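PDB 5EK8: lipoxygenase from Cyanothece sp., which probably uses a non-heme iron to insert both atoms of molecular oxygen into a polyunsaturated fatty acid, acting as a 9R-lipoxygenase. Local coordinates for residues 464-469 against 636-641. Residues are numbered along the deposited sequence; the frame is centred on the assembly and turned at random.
Sequences TEYVDA and DVPEEL
In the helical catalytic domain of this lipoxygenase, away from the iron, the first turn of helix 639-647 is packed against the C-terminal half of helix 451-473 through one aromatic side chain, Tyr-466. With CG anti to the backbone N (chi1 168°), its ring reaches out from helix 451-473 and lies against the start of the other helix. A tyrosine suits this place because its long flat ring spans the distance between the helices, offering a face, an edge and a phenol end to three neighbours. Leu-641 CB sits over the face, 3.6 Å from the ring centroid and 12° off the normal, a CH-pi contact. An apolar, flexible leucine fits a buried ring, since its CD1 lies on the same side, 3.7 Å from Tyr-466 CD2. The ring edge meets Glu-640 CB, 3.9 Å from Tyr-466 CD1; this residue's carboxylate turns to Lys-473 in a salt bridge, so the two helices are also joined by charge. Met-386 of helix 383-391 and Ile-563 of helix 549-574 also touch the tyrosine, so four helices of the domain, its own included, meet at this ring. Replacing Tyr-466 with an alanine is likely to open a gap beside Leu-641 and leave Pro-638 and Glu-640 CB without the ring they pack on. Pro-638 holds the N-cap position, where a residue without a backbone N-H costs the helix nothing, and its CG is 3.3 Å from Tyr-466 OH.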
ATOM      1  N   THR A 464     -14.771 -13.910  -4.669  1.00 52.32           N
ATOM      2  CA  THR A 464     -16.184 -14.071  -4.366  1.00 53.29           C
ATOM      3  C   THR A 464     -16.453 -15.436  -3.743  1.00 58.30           C
ATOM      4  O   THR A 464     -17.063 -15.525  -2.669  1.00 61.32           O
ATOM      5  CB  THR A 464     -17.040 -13.906  -5.619  1.00 49.72           C
ATOM      6  OG1 THR A 464     -16.791 -12.619  -6.194  1.00 52.48           O
ATOM      7  CG2 THR A 464     -18.508 -14.031  -5.267  1.00 41.53           C
ATOM      8  N   GLU A 465     -15.988 -16.490  -4.417  1.00 57.10           N
ATOM      9  CA  GLU A 465     -16.100 -17.851  -3.890  1.00 56.90           C
ATOM     10  C   GLU A 465     -15.518 -17.943  -2.483  1.00 54.39           C
ATOM     11  O   GLU A 465     -16.158 -18.453  -1.556  1.00 53.07           O
ATOM     12  CB  GLU A 465     -15.385 -18.850  -4.798  1.00 65.00           C
ATOM     13  CG  GLU A 465     -15.998 -19.036  -6.171  1.00 75.61           C
ATOM     14  CD  GLU A 465     -15.235 -20.059  -7.009  1.00 84.43           C
ATOM     15  OE1 GLU A 465     -14.915 -21.147  -6.478  1.00 85.19           O
ATOM     16  OE2 GLU A 465     -14.944 -19.769  -8.193  1.00 87.07           O
ATOM     17  N   TYR A 466     -14.299 -17.433  -2.338  1.00 53.00           N
ATOM     18  CA  TYR A 466     -13.591 -17.462  -1.065  1.00 53.15           C
ATOM     19  C   TYR A 466     -14.388 -16.798   0.050  1.00 54.79           C
ATOM     20  O   TYR A 466     -14.634 -17.411   1.085  1.00 58.33           O
ATOM     21  CB  TYR A 466     -12.227 -16.787  -1.206  1.00 52.02           C
ATOM     22  CG  TYR A 466     -11.532 -16.508   0.107  1.00 50.71           C
ATOM     23  CD1 TYR A 466     -11.277 -17.532   1.019  1.00 50.99           C
ATOM     24  CD2 TYR A 466     -11.117 -15.223   0.430  1.00 47.43           C
ATOM     25  CE1 TYR A 466     -10.640 -17.277   2.219  1.00 49.42           C
ATOM     26  CE2 TYR A 466     -10.478 -14.959   1.623  1.00 48.65           C
ATOM     27  CZ  TYR A 466     -10.240 -15.988   2.514  1.00 52.06           C
ATOM     28  OH  TYR A 466      -9.598 -15.712   3.702  1.00 56.40           O
ATOM     29  N   VAL A 467     -14.791 -15.551  -0.175  1.00 55.68           N
ATOM     30  CA  VAL A 467     -15.516 -14.768   0.820  1.00 58.30           C
ATOM     31  C   VAL A 467     -16.825 -15.441   1.214  1.00 64.37           C
ATOM     32  O   VAL A 467     -17.130 -15.570   2.403  1.00 68.02           O
ATOM     33  CB  VAL A 467     -15.819 -13.343   0.312  1.00 59.87           C
ATOM     34  CG1 VAL A 467     -16.743 -12.610   1.275  1.00 58.47           C
ATOM     35  CG2 VAL A 467     -14.533 -12.565   0.111  1.00 58.75           C
ATOM     36  N   ASP A 468     -17.594 -15.868   0.215  1.00 64.24           N
ATOM     37  CA  ASP A 468     -18.846 -16.576   0.472  1.00 63.46           C
ATOM     38  C   ASP A 468     -18.610 -17.796   1.361  1.00 63.85           C
ATOM     39  O   ASP A 468     -19.281 -17.978   2.384  1.00 64.67           O
ATOM     40  CB  ASP A 468     -19.507 -17.006  -0.840  1.00 64.59           C
ATOM     41  CG  ASP A 468     -20.248 -15.875  -1.520  1.00 64.75           C
ATOM     42  OD1 ASP A 468     -20.750 -14.979  -0.814  1.00 65.01           O
ATOM     43  OD2 ASP A 468     -20.342 -15.885  -2.764  1.00 67.52           O
ATOM     44  N   ALA A 469     -17.640 -18.619   0.971  1.00 64.02           N
ATOM     45  CA  ALA A 469     -17.309 -19.828   1.720  1.00 63.27           C
ATOM     46  C   ALA A 469     -16.932 -19.519   3.166  1.00 62.60           C
ATOM     47  O   ALA A 469     -17.488 -20.099   4.102  1.00 62.46           O
ATOM     48  CB  ALA A 469     -16.184 -20.572   1.036  1.00 60.33           C
ATOM     49  N   ASP A 636      -0.180 -17.829   7.222  1.00 54.36           N
ATOM     50  CA  ASP A 636      -1.287 -17.090   7.806  1.00 55.39           C
ATOM     51  C   ASP A 636      -2.398 -16.866   6.788  1.00 53.53           C
ATOM     52  O   ASP A 636      -3.461 -16.347   7.127  1.00 53.80           O
ATOM     53  CB  ASP A 636      -0.801 -15.753   8.351  1.00 54.49           C
ATOM     54  CG  ASP A 636      -0.245 -14.860   7.267  1.00 57.32           C
ATOM     55  OD1 ASP A 636      -0.106 -13.649   7.517  1.00 56.47           O
ATOM     56  OD2 ASP A 636       0.054 -15.367   6.165  1.00 62.45           O
ATOM     57  N   VAL A 637      -2.133 -17.241   5.541  1.00 52.24           N
ATOM     58  CA  VAL A 637      -3.135 -17.161   4.486  1.00 52.03           C
ATOM     59  C   VAL A 637      -4.099 -18.335   4.606  1.00 58.24           C
ATOM     60  O   VAL A 637      -3.693 -19.489   4.435  1.00 62.66           O
ATOM     61  CB  VAL A 637      -2.495 -17.165   3.084  1.00 43.57           C
ATOM     62  CG1 VAL A 637      -3.565 -17.138   2.011  1.00 35.85           C
ATOM     63  CG2 VAL A 637      -1.550 -15.990   2.923  1.00 42.71           C
ATOM     64  N   PRO A 638      -5.374 -18.044   4.920  1.00 58.90           N
ATOM     65  CA  PRO A 638      -6.421 -19.060   5.071  1.00 61.83           C
ATOM     66  C   PRO A 638      -6.455 -20.017   3.885  1.00 65.69           C
ATOM     67  O   PRO A 638      -6.446 -19.577   2.735  1.00 67.08           O
ATOM     68  CB  PRO A 638      -7.701 -18.229   5.155  1.00 65.14           C
ATOM     69  CG  PRO A 638      -7.252 -16.931   5.736  1.00 64.56           C
ATOM     70  CD  PRO A 638      -5.891 -16.685   5.156  1.00 60.94           C
ATOM     71  N   GLU A 639      -6.484 -21.313   4.173  1.00 68.34           N
ATOM     72  CA  GLU A 639      -6.286 -22.336   3.155  1.00 68.07           C
ATOM     73  C   GLU A 639      -7.358 -22.337   2.072  1.00 65.45           C
ATOM     74  O   GLU A 639      -7.102 -22.778   0.952  1.00 66.02           O
ATOM     75  CB  GLU A 639      -6.209 -23.715   3.809  1.00 73.46           C
ATOM     76  CG  GLU A 639      -4.843 -24.024   4.396  1.00 80.03           C
ATOM     77  CD  GLU A 639      -3.758 -24.131   3.333  1.00 85.20           C
ATOM     78  OE1 GLU A 639      -4.083 -24.494   2.180  1.00 86.45           O
ATOM     79  OE2 GLU A 639      -2.583 -23.846   3.650  1.00 86.49           O
ATOM     80  N   GLU A 640      -8.548 -21.842   2.400  1.00 64.66           N
ATOM     81  CA  GLU A 640      -9.637 -21.756   1.428  1.00 67.32           C
ATOM     82  C   GLU A 640      -9.261 -20.875   0.236  1.00 60.77           C
ATOM     83  O   GLU A 640      -9.549 -21.210  -0.917  1.00 60.04           O
ATOM     84  CB  GLU A 640     -10.912 -21.220   2.088  1.00 75.80           C
ATOM     85  CG  GLU A 640     -11.552 -22.159   3.106  1.00 85.30           C
ATOM     86  CD  GLU A 640     -10.866 -22.119   4.456  1.00 92.04           C
ATOM     87  OE1 GLU A 640      -9.926 -21.316   4.624  1.00 93.09           O
ATOM     88  OE2 GLU A 640     -11.269 -22.889   5.352  1.00 96.19           O
ATOM     89  N   LEU A 641      -8.614 -19.750   0.526  1.00 54.32           N
ATOM     90  CA  LEU A 641      -8.187 -18.811  -0.503  1.00 52.04           C
ATOM     91  C   LEU A 641      -7.093 -19.428  -1.359  1.00 59.58           C
ATOM     92  O   LEU A 641      -7.094 -19.303  -2.590  1.00 63.65           O
ATOM     93  CB  LEU A 641      -7.690 -17.513   0.135  1.00 49.11           C
ATOM     94  CG  LEU A 641      -7.152 -16.435  -0.807  1.00 49.21           C
ATOM     95  CD1 LEU A 641      -8.243 -15.929  -1.746  1.00 48.23           C
ATOM     96  CD2 LEU A 641      -6.547 -15.291  -0.004  1.00 48.99           C
TER